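Local coordinates for protein DNA polymerase III subunit beta (Helicobacter pylori 26695, PDB 4S3I) that tethers DNA polymerases and other proteins to DNA and so confers processivity on them, at residues 51-56 and 202-207; 139-144 and 208-213; 145-150 and 157-162; 226-229 and 234-237. All coordinates share one frame; numbering follows the deposited sequence.

Contact 1 of 4, residues 51-56 and 202-207; sequences SDIGLK and PKRALL
Ile53, at the start of strand 53-60, reaches the opening turn of helix 203-212 with both of its branches, one resting on Arg204 and the other on Ala205. From CB the side chain forks: CG1 stands anti to the backbone N (chi1 -168°), while CG2 is held between the backbone N and the carbonyl carbon. CG2 is the branch that meets Arg204. It sits over one face of the guanidinium, 3.6 Å above the plane and displaced toward the rim, and Ile53 CG2 is 3.7 Å from both Arg204 CZ and Arg204 NH1. The methyl therefore covers the flat group and leaves its N-H bonds to point elsewhere; Arg204 NH2 donates one of them to the backbone oxygen of Ala21. Strand 53-60 belongs to the N-terminal domain of the beta sliding ring and helix 203-212 to the central domain, and the sheet itself crosses this boundary, because the backbone of Gly54 hydrogen-bonds to that of Phe236 on strand 233-238. Along the other fork, CG1 continues in an extended line (chi2 168°) to CD1, which ends against the helix backbone: Ile53 CD1 is 4.0 Å from Ala205 CA and 4.3 Å from Ala205 CB. No hydrogen bond joins the two segments, and even the closest alpha carbons, those of Ile53 and Ala205, stay 7.4 Å apart. Asp52 OD2 lies 6.4 Å from Arg204 NH1, too far for a salt bridge, although its charge could contribute weakly to the field around the guanidinium.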
loop_
_atom_site.group_PDB
_atom_site.type_symbol
_atom_site.label_atom_id
_atom_site.label_comp_id
_atom_site.label_asym_id
_atom_site.label_seq_id
_atom_site.Cartn_x
_atom_site.Cartn_y
_atom_site.Cartn_z
ATOM N N SER A 51 -6.431 4.804 -29.727
ATOM C CA SER A 51 -5.661 4.361 -30.888
ATOM C C SER A 51 -4.628 3.279 -30.533
ATOM O O SER A 51 -4.271 2.452 -31.374
ATOM C CB SER A 51 -4.955 5.558 -31.538
ATOM O OG SER A 51 -4.051 6.161 -30.620
ATOM N N ASP A 52 -4.162 3.278 -29.287
ATOM C CA ASP A 52 -3.011 2.465 -28.903
ATOM C C ASP A 52 -3.365 1.127 -28.242
ATOM O O ASP A 52 -2.628 0.146 -28.370
ATOM C CB ASP A 52 -2.109 3.268 -27.956
ATOM C CG ASP A 52 -1.618 4.573 -28.566
ATOM O OD1 ASP A 52 -2.289 5.117 -29.468
ATOM O OD2 ASP A 52 -0.552 5.058 -28.125
ATOM N N ILE A 53 -4.482 1.092 -27.523
ATOM C CA ILE A 53 -4.816 -0.069 -26.707
ATOM C C ILE A 53 -6.294 -0.032 -26.337
ATOM O O ILE A 53 -6.910 1.042 -26.342
ATOM C CB ILE A 53 -3.953 -0.091 -25.422
ATOM C CG1 ILE A 53 -4.065 -1.428 -24.700
ATOM C CG2 ILE A 53 -4.345 1.049 -24.480
ATOM C CD1 ILE A 53 -3.033 -1.594 -23.608
ATOM N N GLY A 54 -6.870 -1.189 -26.013
ATOM C CA GLY A 54 -8.277 -1.232 -25.678
ATOM C C GLY A 54 -8.784 -2.577 -25.215
ATOM O O GLY A 54 -8.170 -3.621 -25.477
ATOM N N LEU A 55 -9.908 -2.541 -24.514
ATOM C CA LEU A 55 -10.542 -3.731 -23.976
ATOM C C LEU A 55 -12.031 -3.658 -24.274
ATOM O O LEU A 55 -12.669 -2.622 -24.042
ATOM C CB LEU A 55 -10.343 -3.810 -22.466
ATOM C CG LEU A 55 -11.078 -4.975 -21.797
ATOM C CD1 LEU A 55 -10.540 -6.313 -22.317
ATOM C CD2 LEU A 55 -10.960 -4.882 -20.277
ATOM N N LYS A 56 -12.584 -4.752 -24.793
ATOM C CA LYS A 56 -14.026 -4.877 -24.970
ATOM C C LYS A 56 -14.489 -6.124 -24.222
ATOM O O LYS A 56 -13.963 -7.220 -24.438
ATOM C CB LYS A 56 -14.369 -4.975 -26.460
ATOM C CG LYS A 56 -15.826 -5.282 -26.770
ATOM C CD LYS A 56 -16.021 -5.365 -28.287
ATOM C CE LYS A 56 -17.489 -5.499 -28.673
ATOM N NZ LYS A 56 -17.676 -5.383 -30.153
ATOM N N PRO A 202 4.187 -3.576 -26.378
ATOM C CA PRO A 202 4.597 -2.571 -25.376
ATOM C C PRO A 202 4.436 -3.086 -23.955
ATOM O O PRO A 202 3.549 -3.910 -23.707
ATOM C CB PRO A 202 3.615 -1.417 -25.602
ATOM C CG PRO A 202 3.130 -1.591 -27.033
ATOM C CD PRO A 202 3.106 -3.086 -27.260
ATOM N N LYS A 203 5.270 -2.599 -23.035
ATOM C CA LYS A 203 5.231 -3.022 -21.635
ATOM C C LYS A 203 3.853 -2.831 -21.008
ATOM O O LYS A 203 3.364 -3.702 -20.286
ATOM C CB LYS A 203 6.302 -2.273 -20.829
ATOM C CG LYS A 203 6.327 -2.568 -19.317
ATOM C CD LYS A 203 7.100 -3.843 -18.962
ATOM C CE LYS A 203 7.340 -3.972 -17.442
ATOM N NZ LYS A 203 8.710 -3.541 -17.001
ATOM N N ARG A 204 3.213 -1.702 -21.307
ATOM C CA ARG A 204 1.896 -1.428 -20.738
ATOM C C ARG A 204 0.922 -2.534 -21.106
ATOM O O ARG A 204 0.181 -3.035 -20.252
ATOM C CB ARG A 204 1.346 -0.083 -21.234
ATOM C CG ARG A 204 -0.038 0.226 -20.661
ATOM C CD ARG A 204 -0.759 1.295 -21.454
ATOM N NE ARG A 204 -2.109 1.533 -20.944
ATOM C CZ ARG A 204 -2.904 2.508 -21.373
ATOM N NH1 ARG A 204 -2.476 3.338 -22.314
ATOM N NH2 ARG A 204 -4.121 2.656 -20.858
ATOM N N ALA A 205 0.941 -2.919 -22.383
ATOM C CA ALA A 205 0.093 -3.996 -22.868
ATOM C C ALA A 205 0.409 -5.277 -22.117
ATOM O O ALA A 205 -0.496 -6.013 -21.691
ATOM C CB ALA A 205 0.291 -4.196 -24.376
ATOM N N LEU A 206 1.703 -5.549 -21.964
ATOM C CA LEU A 206 2.146 -6.733 -21.216
ATOM C C LEU A 206 1.490 -6.767 -19.838
ATOM O O LEU A 206 0.871 -7.763 -19.438
ATOM C CB LEU A 206 3.677 -6.737 -21.098
ATOM C CG LEU A 206 4.408 -8.056 -20.781
ATOM C CD1 LEU A 206 5.911 -7.842 -20.786
ATOM C CD2 LEU A 206 4.001 -8.671 -19.459
ATOM N N LEU A 207 1.617 -5.672 -19.107
ATOM C CA LEU A 207 1.081 -5.626 -17.753
ATOM C C LEU A 207 -0.441 -5.759 -17.733
ATOM O O LEU A 207 -0.994 -6.457 -16.884
ATOM C CB LEU A 207 1.543 -4.349 -17.064
ATOM C CG LEU A 207 3.063 -4.290 -16.882
ATOM C CD1 LEU A 207 3.529 -2.885 -16.494
ATOM C CD2 LEU A 207 3.506 -5.320 -15.837
#

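Contact 2 of 4, residues 139-144 and 208-213; sequences AFKKIA and EILKLF
Leu210 meets the helix of Phe140 and Lys141 with both of its methyls. Leu210 CD2 lies 3.9 Å from Phe140 CB and 4.1 Å from Lys141 CB, while Leu210 CD1 approaches the backbone at Lys141 CA, 4.0 Å away. The preceding residue, Ile209, supplies a second apolar touch: its CG2 comes to the edge of the Phe140 ring, near the ring plane, with Ile209 CG2 4.1 Å from Phe140 CD2. The Phe140 ring gets there because CG is anti to the carbonyl carbon (chi1 -76°), which carries the ring toward Ile209. Lys141 contributes only the base of its side chain, and its extended chain then leads away from the interface. The short helical segments run at 133° with their axes 10.3 Å apart, a spacing bridged by apolar contacts, Leu210 reaching the backbone of Lys141; no hydrogen bond crosses. Elsewhere on helix 203-212, Lys211 NZ makes a salt bridge to Glu208 OE1 at 2.9 Å, across about one turn. Helix 135-143 lies on the sheet of strand 158-164, with Phe140 resting on Met161, and helix 203-212 also reaches strand 233-238 of a second sheet; both sheets run on into neighbouring domains.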
loop_
_atom_site.group_PDB
_atom_site.type_symbol
_atom_site.label_atom_id
_atom_site.label_comp_id
_atom_site.label_asym_id
_atom_site.label_seq_id
_atom_site.Cartn_x
_atom_site.Cartn_y
_atom_site.Cartn_z
ATOM N N ALA A 139 5.670 -16.827 -19.096
ATOM C CA ALA A 139 6.809 -16.188 -19.737
ATOM C C ALA A 139 6.735 -14.666 -19.588
ATOM O O ALA A 139 7.729 -14.019 -19.276
ATOM C CB ALA A 139 6.887 -16.593 -21.225
ATOM N N PHE A 140 5.557 -14.096 -19.829
ATOM C CA PHE A 140 5.376 -12.649 -19.730
ATOM C C PHE A 140 5.679 -12.170 -18.306
ATOM O O PHE A 140 6.394 -11.190 -18.103
ATOM C CB PHE A 140 3.934 -12.242 -20.105
ATOM C CG PHE A 140 3.644 -12.274 -21.578
ATOM C CD1 PHE A 140 4.654 -12.509 -22.503
ATOM C CD2 PHE A 140 2.352 -12.043 -22.043
ATOM C CE1 PHE A 140 4.384 -12.535 -23.866
ATOM C CE2 PHE A 140 2.072 -12.064 -23.407
ATOM C CZ PHE A 140 3.090 -12.308 -24.318
ATOM N N LYS A 141 5.124 -12.858 -17.321
ATOM C CA LYS A 141 5.301 -12.412 -15.938
ATOM C C LYS A 141 6.763 -12.545 -15.504
ATOM O O LYS A 141 7.273 -11.742 -14.715
ATOM C CB LYS A 141 4.391 -13.211 -15.001
ATOM C CG LYS A 141 4.350 -12.684 -13.578
ATOM C CD LYS A 141 3.871 -13.757 -12.598
ATOM C CE LYS A 141 3.842 -13.217 -11.168
ATOM N NZ LYS A 141 3.817 -14.294 -10.129
ATOM N N LYS A 142 7.452 -13.549 -16.034
ATOM C CA LYS A 142 8.819 -13.815 -15.597
ATOM C C LYS A 142 9.798 -12.840 -16.225
ATOM O O LYS A 142 10.825 -12.502 -15.643
ATOM C CB LYS A 142 9.202 -15.269 -15.901
ATOM C CG LYS A 142 8.645 -16.251 -14.891
ATOM C CD LYS A 142 8.888 -17.714 -15.305
ATOM C CE LYS A 142 8.426 -18.685 -14.208
ATOM N NZ LYS A 142 8.386 -20.084 -14.735
ATOM N N ILE A 143 9.457 -12.359 -17.406
ATOM C CA ILE A 143 10.378 -11.525 -18.173
ATOM C C ILE A 143 10.127 -10.035 -17.952
ATOM O O ILE A 143 11.040 -9.212 -18.055
ATOM C CB ILE A 143 10.285 -11.906 -19.669
ATOM C CG1 ILE A 143 10.814 -13.328 -19.857
ATOM C CG2 ILE A 143 11.033 -10.934 -20.581
ATOM C CD1 ILE A 143 10.790 -13.816 -21.302
ATOM N N ALA A 144 8.881 -9.699 -17.628
ATOM C CA ALA A 144 8.473 -8.298 -17.422
ATOM C C ALA A 144 9.455 -7.427 -16.617
ATOM O O ALA A 144 9.714 -6.283 -17.008
ATOM C CB ALA A 144 7.072 -8.227 -16.806
ATOM N N GLU A 208 -1.123 -5.123 -18.685
ATOM C CA GLU A 208 -2.569 -5.311 -18.786
ATOM C C GLU A 208 -2.952 -6.763 -19.094
ATOM O O GLU A 208 -3.867 -7.311 -18.475
ATOM C CB GLU A 208 -3.187 -4.346 -19.816
ATOM C CG GLU A 208 -2.980 -2.871 -19.492
ATOM C CD GLU A 208 -3.335 -2.514 -18.045
ATOM O OE1 GLU A 208 -4.200 -3.185 -17.441
ATOM O OE2 GLU A 208 -2.745 -1.544 -17.511
ATOM N N ILE A 209 -2.254 -7.381 -20.046
ATOM C CA ILE A 209 -2.501 -8.785 -20.364
ATOM C C ILE A 209 -2.438 -9.664 -19.120
ATOM O O ILE A 209 -3.252 -10.580 -18.942
ATOM C CB ILE A 209 -1.506 -9.307 -21.421
ATOM C CG1 ILE A 209 -1.892 -8.773 -22.791
ATOM C CG2 ILE A 209 -1.496 -10.843 -21.467
ATOM C CD1 ILE A 209 -0.728 -8.681 -23.747
ATOM N N LEU A 210 -1.479 -9.375 -18.250
ATOM C CA LEU A 210 -1.325 -10.167 -17.033
ATOM C C LEU A 210 -2.546 -10.065 -16.114
ATOM O O LEU A 210 -2.854 -11.014 -15.384
ATOM C CB LEU A 210 -0.049 -9.782 -16.287
ATOM C CG LEU A 210 1.257 -10.103 -17.012
ATOM C CD1 LEU A 210 2.455 -9.605 -16.203
ATOM C CD2 LEU A 210 1.370 -11.613 -17.260
ATOM N N LYS A 211 -3.252 -8.934 -16.156
ATOM C CA LYS A 211 -4.424 -8.787 -15.292
ATOM C C LYS A 211 -5.641 -9.489 -15.883
ATOM O O LYS A 211 -6.579 -9.829 -15.165
ATOM C CB LYS A 211 -4.763 -7.311 -15.047
ATOM C CG LYS A 211 -3.643 -6.448 -14.518
ATOM C CD LYS A 211 -4.132 -5.004 -14.435
ATOM C CE LYS A 211 -2.995 -4.001 -14.559
ATOM N NZ LYS A 211 -3.507 -2.595 -14.644
ATOM N N LEU A 212 -5.630 -9.696 -17.198
ATOM C CA LEU A 212 -6.827 -10.140 -17.887
ATOM C C LEU A 212 -6.818 -11.623 -18.198
ATOM O O LEU A 212 -7.858 -12.292 -18.136
ATOM C CB LEU A 212 -7.001 -9.362 -19.193
ATOM C CG LEU A 212 -7.345 -7.886 -19.034
ATOM C CD1 LEU A 212 -7.125 -7.122 -20.332
ATOM C CD2 LEU A 212 -8.789 -7.759 -18.590
ATOM N N PHE A 213 -5.645 -12.142 -18.545
ATOM C CA PHE A 213 -5.594 -13.463 -19.167
ATOM C C PHE A 213 -4.679 -14.411 -18.414
ATOM O O PHE A 213 -3.747 -13.983 -17.757
ATOM C CB PHE A 213 -5.135 -13.346 -20.621
ATOM C CG PHE A 213 -6.012 -12.456 -21.467
ATOM C CD1 PHE A 213 -7.250 -12.904 -21.918
ATOM C CD2 PHE A 213 -5.594 -11.178 -21.815
ATOM C CE1 PHE A 213 -8.073 -12.079 -22.704
ATOM C CE2 PHE A 213 -6.397 -10.344 -22.601
ATOM C CZ PHE A 213 -7.640 -10.794 -23.043
#

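Contact 3 of 4, residues 145-150 and 157-162; sequences PVIEQT and AGILMQ
Ile147 and Ile159 form the apolar end of a loop-to-strand contact, in which the chain leaving helix 135-143 folds back over the beginning of strand 158-164. The evidence for packing rather than sheet pairing is direct: no hydrogen bond links the two segments. Ile147 has CG1 anti to the carbonyl carbon (chi1 -64°), which carries CD1 over the strand until Ile147 CD1 is 3.6 Å from Ile159 CB. The two side chains cross at about a right angle, and so the Ile147 tip presses on the root of Ile159 instead of running alongside it. Ile147 CD1 also lies 3.8 Å from Gly158 O, and the CG2 branch of Ile147 completes the cover with a 4.0 Å approach to Ala157 C. Further along the loop the contact turns to backbone oxygens around Ala157. Glu148 O receives a CA-H...O contact from Ala157 CA at 3.2 Å, with an angle of 153° at the hydrogen, and Gln149 O stands 3.4 Å from Ala157 CB, a less certain feature because Gln149 is poorly ordered. The backbone of Lys203, at the start of helix 203-212, hydrogen-bonds to that of Ala157. Ile159 meanwhile packs on Phe140 and Ile143 of helix 135-143. Strand 127-131, helix 135-143 and strands 158-164, 169-175 and 179-185 follow one another as the beta-alpha-beta-beta-beta unit that the DNA sliding-ring family repeats, and this contact lies at its helix-to-strand connection.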
loop_
_atom_site.group_PDB
_atom_site.type_symbol
_atom_site.label_atom_id
_atom_site.label_comp_id
_atom_site.label_asym_id
_atom_site.label_seq_id
_atom_site.Cartn_x
_atom_site.Cartn_y
_atom_site.Cartn_z
ATOM N N PRO A 145 9.996 -7.951 -15.490
ATOM C CA PRO A 145 10.836 -7.063 -14.674
ATOM C C PRO A 145 12.085 -6.536 -15.368
ATOM O O PRO A 145 12.636 -5.544 -14.905
ATOM C CB PRO A 145 11.250 -7.955 -13.503
ATOM C CG PRO A 145 10.167 -8.964 -13.387
ATOM C CD PRO A 145 9.718 -9.225 -14.791
ATOM N N VAL A 146 12.547 -7.178 -16.433
ATOM C CA VAL A 146 13.776 -6.704 -17.067
ATOM C C VAL A 146 13.491 -5.587 -18.060
ATOM O O VAL A 146 14.403 -4.875 -18.480
ATOM C CB VAL A 146 14.573 -7.838 -17.744
ATOM C CG1 VAL A 146 14.691 -9.046 -16.795
ATOM C CG2 VAL A 146 13.919 -8.247 -19.050
ATOM N N ILE A 147 12.219 -5.435 -18.427
ATOM C CA ILE A 147 11.858 -4.508 -19.502
ATOM C C ILE A 147 11.595 -3.097 -18.986
ATOM O O ILE A 147 10.777 -2.904 -18.078
ATOM C CB ILE A 147 10.636 -5.022 -20.281
ATOM C CG1 ILE A 147 10.989 -6.333 -20.970
ATOM C CG2 ILE A 147 10.174 -4.010 -21.322
ATOM C CD1 ILE A 147 9.789 -7.067 -21.546
ATOM N N GLU A 148 12.311 -2.125 -19.559
ATOM C CA GLU A 148 12.059 -0.708 -19.306
ATOM C C GLU A 148 10.856 -0.261 -20.130
ATOM O O GLU A 148 10.910 -0.232 -21.363
ATOM C CB GLU A 148 13.271 0.145 -19.692
ATOM C CG GLU A 148 14.457 0.081 -18.746
ATOM C CD GLU A 148 15.637 0.905 -19.247
ATOM O OE1 GLU A 148 16.790 0.457 -19.068
ATOM O OE2 GLU A 148 15.413 2.001 -19.816
ATOM N N GLN A 149 9.772 0.082 -19.444
ATOM C CA GLN A 149 8.560 0.572 -20.086
ATOM C C GLN A 149 8.847 1.908 -20.744
ATOM O O GLN A 149 8.688 2.078 -21.953
ATOM C CB GLN A 149 7.475 0.753 -19.031
ATOM C CG GLN A 149 6.096 1.050 -19.570
ATOM C CD GLN A 149 5.018 0.664 -18.581
ATOM O OE1 GLN A 149 5.306 0.360 -17.421
ATOM N NE2 GLN A 149 3.770 0.664 -19.033
ATOM N N THR A 150 9.290 2.853 -19.923
ATOM C CA THR A 150 9.687 4.172 -20.390
ATOM C C THR A 150 11.074 4.150 -21.025
ATOM O O THR A 150 11.801 5.146 -20.967
ATOM C CB THR A 150 9.707 5.195 -19.233
ATOM O OG1 THR A 150 11.063 5.536 -18.916
ATOM C CG2 THR A 150 9.024 4.624 -17.991
ATOM N N ALA A 157 11.524 -1.203 -25.402
ATOM C CA ALA A 157 10.468 -0.820 -24.472
ATOM C C ALA A 157 9.309 -1.821 -24.500
ATOM O O ALA A 157 8.242 -1.573 -23.933
ATOM C CB ALA A 157 9.965 0.598 -24.782
ATOM N N GLY A 158 9.515 -2.951 -25.164
ATOM C CA GLY A 158 8.480 -3.961 -25.236
ATOM C C GLY A 158 9.023 -5.371 -25.112
ATOM O O GLY A 158 10.233 -5.568 -25.010
ATOM N N ILE A 159 8.121 -6.350 -25.127
ATOM C CA ILE A 159 8.523 -7.747 -25.096
ATOM C C ILE A 159 8.428 -8.341 -26.496
ATOM O O ILE A 159 7.452 -8.104 -27.235
ATOM C CB ILE A 159 7.689 -8.549 -24.085
ATOM C CG1 ILE A 159 8.243 -9.971 -23.921
ATOM C CG2 ILE A 159 6.214 -8.566 -24.483
ATOM C CD1 ILE A 159 7.831 -10.603 -22.613
ATOM N N LEU A 160 9.462 -9.080 -26.884
ATOM C CA LEU A 160 9.495 -9.697 -28.204
ATOM C C LEU A 160 8.771 -11.042 -28.220
ATOM O O LEU A 160 9.011 -11.883 -27.359
ATOM C CB LEU A 160 10.931 -9.895 -28.681
ATOM C CG LEU A 160 11.071 -10.784 -29.924
ATOM C CD1 LEU A 160 10.386 -10.158 -31.147
ATOM C CD2 LEU A 160 12.532 -11.100 -30.233
ATOM N N MET A 161 7.889 -11.235 -29.203
ATOM C CA MET A 161 7.334 -12.556 -29.488
ATOM C C MET A 161 7.761 -12.943 -30.888
ATOM O O MET A 161 7.311 -12.346 -31.874
ATOM C CB MET A 161 5.807 -12.559 -29.379
ATOM C CG MET A 161 5.294 -12.291 -27.968
ATOM S SD MET A 161 3.507 -12.091 -27.936
ATOM C CE MET A 161 2.965 -13.801 -28.129
ATOM N N GLN A 162 8.643 -13.931 -30.977
ATOM C CA GLN A 162 9.157 -14.372 -32.267
ATOM C C GLN A 162 8.561 -15.726 -32.631
ATOM O O GLN A 162 8.767 -16.718 -31.916
ATOM C CB GLN A 162 10.681 -14.469 -32.220
ATOM C CG GLN A 162 11.361 -14.628 -33.576
ATOM C CD GLN A 162 12.873 -14.446 -33.478
ATOM O OE1 GLN A 162 13.399 -13.361 -33.741
ATOM N NE2 GLN A 162 13.572 -15.505 -33.081
#

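Contact 4 of 4, residues 226-229 and 234-237; sequences AVIE and TFFT
Val227 and Phe236 face each other across an antiparallel beta hairpin of strands 225-229 and 233-238, whose segments run at 163° to one another. They form a non-hydrogen-bonded pair, crossing obliquely, with Val227 CG2 3.9 Å from Phe236 CB. Phe236 holds its CG between the backbone N and the carbonyl carbon (chi1 84°), which turns the ring away from Val227 and toward Phe120, where it makes an edge-to-face stack. On the same face Thr234 offers its methyl to two neighbours: Thr234 CG2 lies 3.9 Å from Val227 CG1 and 4.0 Å from Glu229 CG, and the side chains of Glu229 and Thr234 lie side by side, pointing the same way. The opposite face carries Ala226, Ile228, Phe235 and Thr237. Here the Phe235 ring approaches Ile228 CB obliquely, and both residues also pack against Ile209 of helix 203-212. Backbone bonds set the register, pairing Ala226 with Thr237 and Ile228 with Phe235 in both directions. The straightest of them, from Phe235 N to Ile228 O, spans 2.8 Å with 178° at the hydrogen; its counterpart brings Ile228 N within 2.7 Å of Phe235 O, which also receives a CA-H...O contact from Val227 CA.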
loop_
_atom_site.group_PDB
_atom_site.type_symbol
_atom_site.label_atom_id
_atom_site.label_comp_id
_atom_site.label_asym_id
_atom_site.label_seq_id
_atom_site.Cartn_x
_atom_site.Cartn_y
_atom_site.Cartn_z
ATOM N N ALA A 226 -1.923 -6.438 -32.056
ATOM C CA ALA A 226 -2.143 -7.778 -31.539
ATOM C C ALA A 226 -3.488 -7.788 -30.827
ATOM O O ALA A 226 -3.828 -6.846 -30.097
ATOM C CB ALA A 226 -1.040 -8.188 -30.606
ATOM N N VAL A 227 -4.245 -8.857 -31.035
ATOM C CA VAL A 227 -5.557 -9.009 -30.433
ATOM C C VAL A 227 -5.611 -10.302 -29.626
ATOM O O VAL A 227 -5.282 -11.375 -30.136
ATOM C CB VAL A 227 -6.656 -9.003 -31.518
ATOM C CG1 VAL A 227 -8.022 -9.344 -30.914
ATOM C CG2 VAL A 227 -6.692 -7.651 -32.217
ATOM N N ILE A 228 -6.021 -10.205 -28.365
ATOM C CA ILE A 228 -6.127 -11.383 -27.517
ATOM C C ILE A 228 -7.572 -11.565 -27.081
ATOM O O ILE A 228 -8.205 -10.615 -26.606
ATOM C CB ILE A 228 -5.212 -11.257 -26.291
ATOM C CG1 ILE A 228 -3.754 -11.181 -26.742
ATOM C CG2 ILE A 228 -5.408 -12.420 -25.341
ATOM C CD1 ILE A 228 -2.765 -10.964 -25.601
ATOM N N GLU A 229 -8.107 -12.773 -27.256
ATOM C CA GLU A 229 -9.519 -13.019 -26.963
ATOM C C GLU A 229 -9.769 -14.288 -26.146
ATOM O O GLU A 229 -9.164 -15.336 -26.402
ATOM C CB GLU A 229 -10.341 -13.094 -28.265
ATOM C CG GLU A 229 -9.904 -12.155 -29.369
ATOM C CD GLU A 229 -10.581 -12.443 -30.708
ATOM O OE1 GLU A 229 -9.854 -12.641 -31.714
ATOM O OE2 GLU A 229 -11.834 -12.465 -30.751
ATOM N N THR A 234 -12.105 -9.112 -25.308
ATOM C CA THR A 234 -11.293 -8.892 -26.498
ATOM C C THR A 234 -10.376 -7.718 -26.183
ATOM O O THR A 234 -10.840 -6.595 -25.983
ATOM C CB THR A 234 -12.133 -8.564 -27.741
ATOM O OG1 THR A 234 -13.095 -9.606 -27.970
ATOM C CG2 THR A 234 -11.232 -8.406 -28.980
ATOM N N PHE A 235 -9.077 -7.990 -26.119
ATOM C CA PHE A 235 -8.071 -6.985 -25.835
ATOM C C PHE A 235 -7.282 -6.752 -27.101
ATOM O O PHE A 235 -7.029 -7.700 -27.865
ATOM C CB PHE A 235 -7.138 -7.517 -24.747
ATOM C CG PHE A 235 -5.870 -6.718 -24.573
ATOM C CD1 PHE A 235 -5.800 -5.725 -23.611
ATOM C CD2 PHE A 235 -4.736 -6.985 -25.348
ATOM C CE1 PHE A 235 -4.627 -4.992 -23.425
ATOM C CE2 PHE A 235 -3.562 -6.257 -25.176
ATOM C CZ PHE A 235 -3.507 -5.253 -24.207
ATOM N N PHE A 236 -6.887 -5.505 -27.338
ATOM C CA PHE A 236 -5.918 -5.220 -28.392
ATOM C C PHE A 236 -4.844 -4.234 -27.939
ATOM O O PHE A 236 -5.051 -3.433 -27.022
ATOM C CB PHE A 236 -6.595 -4.701 -29.656
ATOM C CG PHE A 236 -6.861 -3.217 -29.641
ATOM C CD1 PHE A 236 -5.923 -2.318 -30.144
ATOM C CD2 PHE A 236 -8.058 -2.722 -29.132
ATOM C CE1 PHE A 236 -6.166 -0.936 -30.121
ATOM C CE2 PHE A 236 -8.317 -1.357 -29.121
ATOM C CZ PHE A 236 -7.366 -0.462 -29.610
ATOM N N THR A 237 -3.699 -4.303 -28.601
ATOM C CA THR A 237 -2.654 -3.305 -28.436
ATOM C C THR A 237 -1.982 -3.041 -29.760
ATOM O O THR A 237 -1.823 -3.946 -30.589
ATOM C CB THR A 237 -1.583 -3.726 -27.395
ATOM O OG1 THR A 237 -0.564 -2.714 -27.327
ATOM C CG2 THR A 237 -0.939 -5.052 -27.788
#

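In the fold
Contacts 1 and 4 are the buried pair, their centres 8 Å apart, both reaching one sheet, in which strand 53-60 neighbours strand 233-238. Contacts 2 and 3 are partly buried and reach the surface through Lys141 and through Glu148 and Gln149. Contacts 1 and 2 share helix 203-212, while contacts 2 and 3 involve helix 135-143 and strand 158-164, which are consecutive in the chain. Contacts 3 and 4, about 17 Å apart between centres, do not touch. Chemistry follows place: contact 4 alone is held by interstrand hydrogen bonds, contacts 1 and 2 by side chains bridging a helix to its neighbour, and contact 3 by loop packing. Contact 1 alone spans two domains.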